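Local coordinates for haloacid dehalogenase-like hydrolase (Salmonella enterica subsp. enterica serovar Typhi, PDB 4EZE), which probably hydrolyses O-phosphoserine to serine and phosphate, the last step of serine biosynthesis, as a magnesium-dependent phosphatase of the haloacid dehalogenase superfamily, at residues A[37-41]-A[93-97]; A[153-157]-A[237-243]; A[275-279]-A[295-299]. All blocks are in the same frame, centred on the assembly; numbering follows the deposited sequence.

Contact 1 of 3, residues A[37-41]-A[93-97]; sequences FQKKL and QWQFD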
loop_
_atom_site.group_PDB
_atom_site.type_symbol
_atom_site.label_atom_id
_atom_site.label_comp_id
_atom_site.label_asym_id
_atom_site.label_seq_id
_atom_site.Cartn_x
_atom_site.Cartn_y
_atom_site.Cartn_z
ATOM N N PHE A 37 -15.042 -22.766 -7.294
ATOM C CA PHE A 37 -14.963 -21.799 -6.214
ATOM C C PHE A 37 -16.332 -21.195 -5.946
ATOM O O PHE A 37 -16.713 -20.920 -4.806
ATOM C CB PHE A 37 -13.945 -20.705 -6.566
ATOM C CG PHE A 37 -13.923 -19.557 -5.587
ATOM C CD1 PHE A 37 -13.241 -19.666 -4.390
ATOM C CD2 PHE A 37 -14.569 -18.366 -5.876
ATOM C CE1 PHE A 37 -13.218 -18.606 -3.494
ATOM C CE2 PHE A 37 -14.556 -17.305 -4.977
ATOM C CZ PHE A 37 -13.874 -17.429 -3.787
ATOM N N GLN A 38 -17.076 -20.961 -7.008
ATOM C CA GLN A 38 -18.405 -20.448 -6.836
ATOM C C GLN A 38 -19.240 -21.465 -6.069
ATOM O O GLN A 38 -19.884 -21.134 -5.072
ATOM C CB GLN A 38 -19.042 -20.188 -8.186
ATOM C CG GLN A 38 -20.435 -19.615 -8.052
ATOM C CD GLN A 38 -21.041 -19.349 -9.397
ATOM O OE1 GLN A 38 -20.342 -18.980 -10.340
ATOM N NE2 GLN A 38 -22.345 -19.552 -9.506
ATOM N N LYS A 39 -19.218 -22.706 -6.542
ATOM C CA LYS A 39 -19.993 -23.776 -5.928
ATOM C C LYS A 39 -19.648 -23.858 -4.456
ATOM O O LYS A 39 -20.510 -23.747 -3.573
ATOM C CB LYS A 39 -19.677 -25.100 -6.619
ATOM C CG LYS A 39 -20.621 -26.242 -6.285
ATOM C CD LYS A 39 -20.447 -27.396 -7.266
ATOM C CE LYS A 39 -21.186 -28.644 -6.807
ATOM N NZ LYS A 39 -20.878 -28.956 -5.381
ATOM N N LYS A 40 -18.359 -24.024 -4.203
ATOM C CA LYS A 40 -17.844 -24.168 -2.855
ATOM C C LYS A 40 -18.274 -23.011 -1.961
ATOM O O LYS A 40 -18.528 -23.187 -0.768
ATOM C CB LYS A 40 -16.323 -24.245 -2.927
ATOM C CG LYS A 40 -15.641 -24.675 -1.654
ATOM C CD LYS A 40 -14.140 -24.520 -1.804
ATOM C CE LYS A 40 -13.418 -25.301 -0.727
ATOM N NZ LYS A 40 -12.293 -24.471 -0.236
ATOM N N LEU A 41 -18.338 -21.812 -2.528
ATOM C CA LEU A 41 -18.574 -20.622 -1.700
ATOM C C LEU A 41 -20.064 -20.399 -1.457
ATOM O O LEU A 41 -20.461 -19.811 -0.446
ATOM C CB LEU A 41 -17.900 -19.390 -2.325
ATOM C CG LEU A 41 -18.243 -17.924 -2.008
ATOM C CD1 LEU A 41 -17.562 -17.476 -0.732
ATOM C CD2 LEU A 41 -17.804 -17.027 -3.172
ATOM N N GLN A 93 -8.224 -18.864 4.734
ATOM C CA GLN A 93 -8.148 -20.319 4.806
ATOM C C GLN A 93 -8.143 -20.902 3.416
ATOM O O GLN A 93 -7.440 -21.872 3.141
ATOM C CB GLN A 93 -9.326 -20.887 5.612
ATOM C CG GLN A 93 -8.932 -21.916 6.646
ATOM C CD GLN A 93 -10.048 -22.164 7.633
ATOM O OE1 GLN A 93 -11.224 -22.155 7.267
ATOM N NE2 GLN A 93 -9.687 -22.379 8.893
ATOM N N TRP A 94 -8.937 -20.330 2.516
ATOM C CA TRP A 94 -8.884 -20.816 1.139
ATOM C C TRP A 94 -7.926 -20.006 0.280
ATOM O O TRP A 94 -7.790 -20.285 -0.913
ATOM C CB TRP A 94 -10.263 -20.769 0.456
ATOM C CG TRP A 94 -11.361 -21.408 1.210
ATOM C CD1 TRP A 94 -11.261 -22.107 2.373
ATOM C CD2 TRP A 94 -12.742 -21.443 0.830
ATOM N NE1 TRP A 94 -12.503 -22.559 2.752
ATOM C CE2 TRP A 94 -13.426 -22.170 1.814
ATOM C CE3 TRP A 94 -13.463 -20.925 -0.248
ATOM C CZ2 TRP A 94 -14.798 -22.390 1.756
ATOM C CZ3 TRP A 94 -14.825 -21.149 -0.307
ATOM C CH2 TRP A 94 -15.477 -21.874 0.684
ATOM N N GLN A 95 -7.314 -18.979 0.864
ATOM C CA GLN A 95 -6.376 -18.122 0.138
ATOM C C GLN A 95 -6.962 -17.506 -1.110
ATOM O O GLN A 95 -6.567 -17.850 -2.210
ATOM C CB GLN A 95 -5.084 -18.882 -0.180
ATOM C CG GLN A 95 -4.316 -19.170 1.120
ATOM C CD GLN A 95 -2.940 -19.784 0.959
ATOM O OE1 GLN A 95 -2.545 -20.257 -0.118
ATOM N NE2 GLN A 95 -2.194 -19.795 2.064
ATOM N N PHE A 96 -7.909 -16.586 -0.952
ATOM C CA PHE A 96 -8.298 -15.790 -2.096
ATOM C C PHE A 96 -8.330 -14.363 -1.628
ATOM O O PHE A 96 -8.357 -14.088 -0.423
ATOM C CB PHE A 96 -9.663 -16.221 -2.680
ATOM C CG PHE A 96 -10.774 -16.156 -1.695
ATOM C CD1 PHE A 96 -11.443 -14.957 -1.459
ATOM C CD2 PHE A 96 -11.119 -17.275 -0.950
ATOM C CE1 PHE A 96 -12.462 -14.876 -0.509
ATOM C CE2 PHE A 96 -12.137 -17.211 -0.017
ATOM C CZ PHE A 96 -12.812 -16.013 0.205
ATOM N N ASP A 97 -8.299 -13.445 -2.584
ATOM C CA ASP A 97 -8.469 -12.045 -2.267
ATOM C C ASP A 97 -9.875 -11.661 -2.651
ATOM O O ASP A 97 -10.509 -12.314 -3.496
ATOM C CB ASP A 97 -7.466 -11.192 -3.054
ATOM C CG ASP A 97 -6.101 -11.161 -2.400
ATOM O OD1 ASP A 97 -6.064 -10.826 -1.193
ATOM O OD2 ASP A 97 -5.085 -11.471 -3.084
#

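Contact 2 of 3, residues A[153-157]-A[237-243]; sequences NASFT and ITLPIMN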
loop_
_atom_site.group_PDB
_atom_site.type_symbol
_atom_site.label_atom_id
_atom_site.label_comp_id
_atom_site.label_asym_id
_atom_site.label_seq_id
_atom_site.Cartn_x
_atom_site.Cartn_y
_atom_site.Cartn_z
ATOM N N ASN A 153 10.892 8.040 15.818
ATOM C CA ASN A 153 11.714 9.102 15.278
ATOM C C ASN A 153 13.164 8.851 15.651
ATOM O O ASN A 153 14.064 9.020 14.841
ATOM C CB ASN A 153 11.267 10.463 15.801
ATOM C CG ASN A 153 10.036 10.981 15.100
ATOM O OD1 ASN A 153 9.271 10.222 14.533
ATOM N ND2 ASN A 153 9.842 12.283 15.142
ATOM N N ALA A 154 13.373 8.426 16.890
ATOM C CA ALA A 154 14.710 8.140 17.395
ATOM C C ALA A 154 15.245 6.864 16.726
ATOM O O ALA A 154 16.449 6.727 16.490
ATOM C CB ALA A 154 14.692 8.023 18.918
ATOM N N SER A 155 14.340 5.958 16.370
ATOM C CA SER A 155 14.714 4.828 15.525
ATOM C C SER A 155 15.247 5.347 14.200
ATOM O O SER A 155 16.337 4.967 13.752
ATOM C CB SER A 155 13.510 3.935 15.261
ATOM O OG SER A 155 13.731 3.106 14.132
ATOM N N PHE A 156 14.476 6.226 13.569
ATOM C CA PHE A 156 14.904 6.787 12.292
ATOM C C PHE A 156 16.226 7.565 12.428
ATOM O O PHE A 156 17.156 7.387 11.640
ATOM C CB PHE A 156 13.803 7.674 11.675
ATOM C CG PHE A 156 14.196 8.264 10.355
ATOM C CD1 PHE A 156 14.099 7.516 9.194
ATOM C CD2 PHE A 156 14.724 9.548 10.279
ATOM C CE1 PHE A 156 14.508 8.042 7.976
ATOM C CE2 PHE A 156 15.127 10.084 9.060
ATOM C CZ PHE A 156 15.020 9.326 7.902
ATOM N N THR A 157 16.327 8.429 13.430
ATOM C CA THR A 157 17.533 9.251 13.545
ATOM C C THR A 157 18.750 8.361 13.783
ATOM O O THR A 157 19.795 8.518 13.138
ATOM C CB THR A 157 17.416 10.306 14.676
ATOM O OG1 THR A 157 16.748 9.727 15.797
ATOM C CG2 THR A 157 16.596 11.498 14.225
ATOM N N ILE A 237 19.050 15.913 9.085
ATOM C CA ILE A 237 17.714 15.463 8.790
ATOM C C ILE A 237 16.754 16.668 8.860
ATOM O O ILE A 237 16.712 17.370 9.862
ATOM C CB ILE A 237 17.270 14.386 9.806
ATOM C CG1 ILE A 237 18.208 13.178 9.771
ATOM C CG2 ILE A 237 15.858 13.892 9.503
ATOM C CD1 ILE A 237 17.805 12.103 10.750
ATOM N N THR A 238 15.996 16.921 7.797
ATOM C CA THR A 238 14.973 17.995 7.830
ATOM C C THR A 238 13.916 17.772 8.922
ATOM O O THR A 238 13.267 16.724 8.934
ATOM C CB THR A 238 14.234 18.027 6.495
ATOM O OG1 THR A 238 15.160 18.365 5.463
ATOM C CG2 THR A 238 13.052 19.048 6.514
ATOM N N LEU A 239 13.729 18.738 9.828
ATOM C CA LEU A 239 12.647 18.645 10.846
ATOM C C LEU A 239 11.449 19.515 10.475
ATOM O O LEU A 239 11.623 20.569 9.866
ATOM C CB LEU A 239 13.149 19.110 12.212
ATOM C CG LEU A 239 14.503 18.551 12.617
ATOM C CD1 LEU A 239 14.848 19.133 13.975
ATOM C CD2 LEU A 239 14.490 17.012 12.609
ATOM N N PRO A 240 10.229 19.098 10.858
ATOM C CA PRO A 240 9.868 17.926 11.657
ATOM C C PRO A 240 9.948 16.638 10.826
ATOM O O PRO A 240 9.769 16.675 9.606
ATOM C CB PRO A 240 8.412 18.207 12.028
ATOM C CG PRO A 240 7.869 18.934 10.803
ATOM C CD PRO A 240 9.039 19.723 10.239
ATOM N N ILE A 241 10.217 15.512 11.486
ATOM C CA ILE A 241 10.448 14.247 10.793
ATOM C C ILE A 241 9.125 13.691 10.305
ATOM O O ILE A 241 8.110 13.877 10.964
ATOM C CB ILE A 241 11.168 13.243 11.721
ATOM C CG1 ILE A 241 12.659 13.583 11.797
ATOM C CG2 ILE A 241 10.974 11.806 11.261
ATOM C CD1 ILE A 241 13.261 13.332 13.158
ATOM N N MET A 242 9.147 13.011 9.158
ATOM C CA MET A 242 7.949 12.424 8.571
ATOM C C MET A 242 7.573 11.148 9.311
ATOM O O MET A 242 7.900 10.056 8.873
ATOM C CB MET A 242 8.194 12.101 7.094
ATOM C CG MET A 242 6.985 11.528 6.354
ATOM S SD MET A 242 5.744 12.762 5.845
ATOM C CE MET A 242 6.377 13.232 4.226
ATOM N N ASN A 243 6.902 11.285 10.443
ATOM C CA ASN A 243 6.415 10.118 11.172
ATOM C C ASN A 243 5.028 9.766 10.676
ATOM O O ASN A 243 4.620 10.228 9.602
ATOM C CB ASN A 243 6.383 10.382 12.688
ATOM C CG ASN A 243 5.535 11.583 13.056
ATOM O OD1 ASN A 243 4.761 12.103 12.240
ATOM N ND2 ASN A 243 5.670 12.027 14.296
#

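Contact 3 of 3, residues A[275-279]-A[295-299]; sequences LPMLE and EKIHH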
loop_
_atom_site.group_PDB
_atom_site.type_symbol
_atom_site.label_atom_id
_atom_site.label_comp_id
_atom_site.label_asym_id
_atom_site.label_seq_id
_atom_site.Cartn_x
_atom_site.Cartn_y
_atom_site.Cartn_z
ATOM N N LEU A 275 -0.993 3.263 9.400
ATOM C CA LEU A 275 -2.405 3.267 9.854
ATOM C C LEU A 275 -3.143 4.628 9.785
ATOM O O LEU A 275 -4.271 4.700 9.269
ATOM C CB LEU A 275 -2.548 2.654 11.241
ATOM C CG LEU A 275 -2.482 1.120 11.267
ATOM C CD1 LEU A 275 -2.420 0.626 12.703
ATOM C CD2 LEU A 275 -3.685 0.501 10.578
ATOM N N PRO A 276 -2.536 5.705 10.320
ATOM C CA PRO A 276 -3.235 6.993 10.296
ATOM C C PRO A 276 -3.583 7.396 8.877
ATOM O O PRO A 276 -4.721 7.774 8.592
ATOM C CB PRO A 276 -2.207 7.942 10.888
ATOM C CG PRO A 276 -1.477 7.081 11.858
ATOM C CD PRO A 276 -1.343 5.751 11.181
ATOM N N MET A 277 -2.603 7.273 7.990
ATOM C CA MET A 277 -2.800 7.545 6.578
ATOM C C MET A 277 -3.832 6.624 5.922
ATOM O O MET A 277 -4.639 7.068 5.113
ATOM C CB MET A 277 -1.468 7.442 5.845
ATOM C CG MET A 277 -1.543 7.747 4.374
ATOM S SD MET A 277 0.090 7.794 3.615
ATOM C CE MET A 277 0.398 6.042 3.376
ATOM N N LEU A 278 -3.815 5.342 6.243
ATOM C CA LEU A 278 -4.786 4.438 5.617
ATOM C C LEU A 278 -6.186 4.610 6.203
ATOM O O LEU A 278 -7.201 4.430 5.504
ATOM C CB LEU A 278 -4.365 2.977 5.770
ATOM C CG LEU A 278 -3.006 2.534 5.249
ATOM C CD1 LEU A 278 -2.834 1.072 5.604
ATOM C CD2 LEU A 278 -2.929 2.702 3.748
ATOM N N GLU A 279 -6.248 4.926 7.491
ATOM C CA GLU A 279 -7.542 5.112 8.132
ATOM C C GLU A 279 -8.179 6.389 7.640
ATOM O O GLU A 279 -9.396 6.465 7.491
ATOM C CB GLU A 279 -7.421 5.122 9.644
ATOM C CG GLU A 279 -7.348 3.720 10.232
ATOM C CD GLU A 279 -6.950 3.726 11.697
ATOM O OE1 GLU A 279 -7.523 2.927 12.465
ATOM O OE2 GLU A 279 -6.065 4.523 12.084
ATOM N N GLU A 295 -5.895 -5.975 10.776
ATOM C CA GLU A 295 -7.051 -5.982 11.667
ATOM C C GLU A 295 -7.858 -4.702 11.649
ATOM O O GLU A 295 -9.071 -4.733 11.849
ATOM C CB GLU A 295 -6.657 -6.328 13.099
ATOM C CG GLU A 295 -6.370 -7.805 13.306
ATOM C CD GLU A 295 -6.376 -8.186 14.772
ATOM O OE1 GLU A 295 -7.229 -7.654 15.514
ATOM O OE2 GLU A 295 -5.531 -9.013 15.179
ATOM N N LYS A 296 -7.217 -3.566 11.419
ATOM C CA LYS A 296 -8.002 -2.341 11.289
ATOM C C LYS A 296 -8.422 -2.054 9.850
ATOM O O LYS A 296 -9.442 -1.406 9.625
ATOM C CB LYS A 296 -7.262 -1.144 11.883
ATOM C CG LYS A 296 -7.049 -1.251 13.382
ATOM C CD LYS A 296 -6.938 0.120 14.028
ATOM C CE LYS A 296 -6.398 0.015 15.446
ATOM N NZ LYS A 296 -5.010 -0.529 15.461
ATOM N N ILE A 297 -7.655 -2.532 8.870
ATOM C CA ILE A 297 -7.948 -2.179 7.477
ATOM C C ILE A 297 -8.488 -3.343 6.672
ATOM O O ILE A 297 -7.814 -4.352 6.493
ATOM C CB ILE A 297 -6.731 -1.591 6.755
ATOM C CG1 ILE A 297 -6.096 -0.481 7.608
ATOM C CG2 ILE A 297 -7.148 -1.123 5.368
ATOM C CD1 ILE A 297 -6.875 0.826 7.661
ATOM N N HIS A 298 -9.693 -3.158 6.146
ATOM C CA HIS A 298 -10.508 -4.240 5.620
ATOM C C HIS A 298 -10.450 -4.438 4.111
ATOM O O HIS A 298 -10.880 -5.482 3.592
ATOM C CB HIS A 298 -11.943 -4.042 6.096
ATOM C CG HIS A 298 -12.071 -4.068 7.583
ATOM N ND1 HIS A 298 -13.284 -3.982 8.232
ATOM C CD2 HIS A 298 -11.133 -4.203 8.551
ATOM C CE1 HIS A 298 -13.084 -4.038 9.537
ATOM N NE2 HIS A 298 -11.789 -4.170 9.756
ATOM N N HIS A 299 -9.904 -3.454 3.406
ATOM C CA HIS A 299 -9.494 -3.687 2.013
ATOM C C HIS A 299 -8.061 -4.227 2.054
ATOM O O HIS A 299 -7.189 -3.605 2.655
ATOM C CB HIS A 299 -9.504 -2.382 1.230
ATOM C CG HIS A 299 -10.871 -1.823 0.985
ATOM N ND1 HIS A 299 -11.875 -2.553 0.377
ATOM C CD2 HIS A 299 -11.382 -0.584 1.197
ATOM C CE1 HIS A 299 -12.950 -1.793 0.243
ATOM N NE2 HIS A 299 -12.682 -0.595 0.737
#

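Contact 1 of 3, residues A[37-41]-A[93-97]
F37 presents the rim of its ring to the face of F96, the first of three ways in which helix 34-45 meets the turn after helix 81-93. The ring centroids lie 5.1 Å apart with planes at 70°, so the pair is T-shaped (edge-to-face). F37 CZ stands over the middle of the F96 ring, while F37 CE1 approaches F96 CD2 to 3.6 Å. The same CE1 also touches the indole rim of W94, at 4.0 Å from W94 CE3. One turn on, K40 approaches W94 from the opposite direction and lies over one face of the indole: CG leaves anti to the backbone N (chi1 -168°), and the chain runs on extended until it bends at the last torsion. That course lays the aliphatic part along the ring before delivering the charge. K40 CD sits 3.8 Å from the centroid of the W94 six-membered ring, a CH-pi contact, and K40 NZ lies 3.2 Å from the centroid of the W94 five-membered ring, only 12° off the ring normal. This is a cation-pi interaction centred on the pyrrole part, in which the indole faces the ammonium group squarely. L41 completes the set at the indole edge, where L41 CB meets W94 CZ3 at 4.1 Å; its CA also borders that edge. W94 is thus held by a lysine on one face and by L41 and F37 along its rim. No hydrogen bond joins the two segments. F37 also packs on L70 of strand 67-75, which ties the aromatic pair to the antiparallel sheet. Helices 34-45 and 81-93 with four antiparallel strands form a beta-alpha-beta-beta-alpha-beta unit, and the strand order 56-62, 67-75, 23-29, 97-100 is that of a ferredoxin-like fold.

Contact 2 of 3, residues A[153-157]-A[237-243]
N153 O is gripped by two donors of T157: the backbone N at 2.7 Å, in the ordinary helical bond, and OG1 at 2.9 Å. The hydroxyl comes in with a C=O...donor angle of 119°, tilted 24° from the carbonyl plane. With OG1 turned back onto its own helix (chi1 39°), the methyl of T157 is left for the facing loop, and CG2 meets I237 CD1 at 3.7 Å. I241 CD1 approaches the same methyl from the other part of the loop. F156 contributes ring atom CE2, 3.8 Å from I237 CD1, and I237 CG2 lies in plane at the ring edge. At the start of the segment, the amide of N153 slides past I241, its ND2 3.8 Å from I241 CB. N153 OD1 approaches N243 CB at 3.4 Å, a van der Waals contact with no hydrogen bond. N243 instead spends its OD1 on N246 N, as N-cap of helix 244-258. The interface is thus made by methyl groups, the F156 ring and the N153 amide, all in van der Waals contact; at these two segments, what is probably the helical cap could part from the core without breaking a hydrogen bond between them.

Contact 3 of 3, residues A[275-279]-A[295-299]
I297 puts its longer arm, CG1 and CD1, against L275, L278 and E279, and its conformation decides which carbon meets which neighbour. CG1 is anti to the carbonyl carbon, and a further bend at chi2 (-74°) swings CD1 round toward helix 275-280. CD1 consequently lies 3.8 Å from L278 CB and 3.9 Å from E279 CG, whereas I297 CG1 is left to face L275 CD2 at 3.9 Å. L278 and I297 cross at about a right angle; L275 and I297 run past one another in opposite senses. K296 takes the outer flank. Its chain stays extended as far as CE, then turns at chi4 (63°), which brings NZ to 4.0 Å from L275 CD1. E279 is stretched beyond CG (chi2 169°) and passes obliquely over the lysine, with E279 OE1 resting 3.3 Å from K296 CD. The carboxylate thus touches the methylene part of the lysine. E279 OE1 and K296 NZ remain 5.2 Å apart, too far for a salt bridge, though the opposite charges probably attract one another weakly. No hydrogen bond crosses the contact. Helix 275-280 links strands 265-269 and 283-287 of the parallel sheet, and helix 291-296 leads from 283-287 toward 299-301, so the contact sets the first helix against the end of the second and the loop after it, parts of successive beta-alpha-beta connections. V293 on helix 291-296 adds to the packing of L275 and L278, A267 of strand 265-269 touches L278, and H298 stacks on Y84 of helix 81-93.

The three contacts are strung across the chain, with contacts 1 and 2 on opposite sides of its centre, their own centres about 43 Å apart. Contact 3 lies about 24 Å from contact 1 and about 23 Å from contact 2, centre to centre, and touches neither. Contacts 2 and 3 lie near the active site without being seen to touch its aspartates: the F156 side chain is about 8 Å from that of D116, the predicted proton donor, and the L278 side chain about 7 Å from that of D114, the predicted nucleophile. A sodium ion bound by D114, D116 and D270 lies about 9 Å from the L278 side chain and about 12 Å from that of F156. Contact 1 is remote from this site.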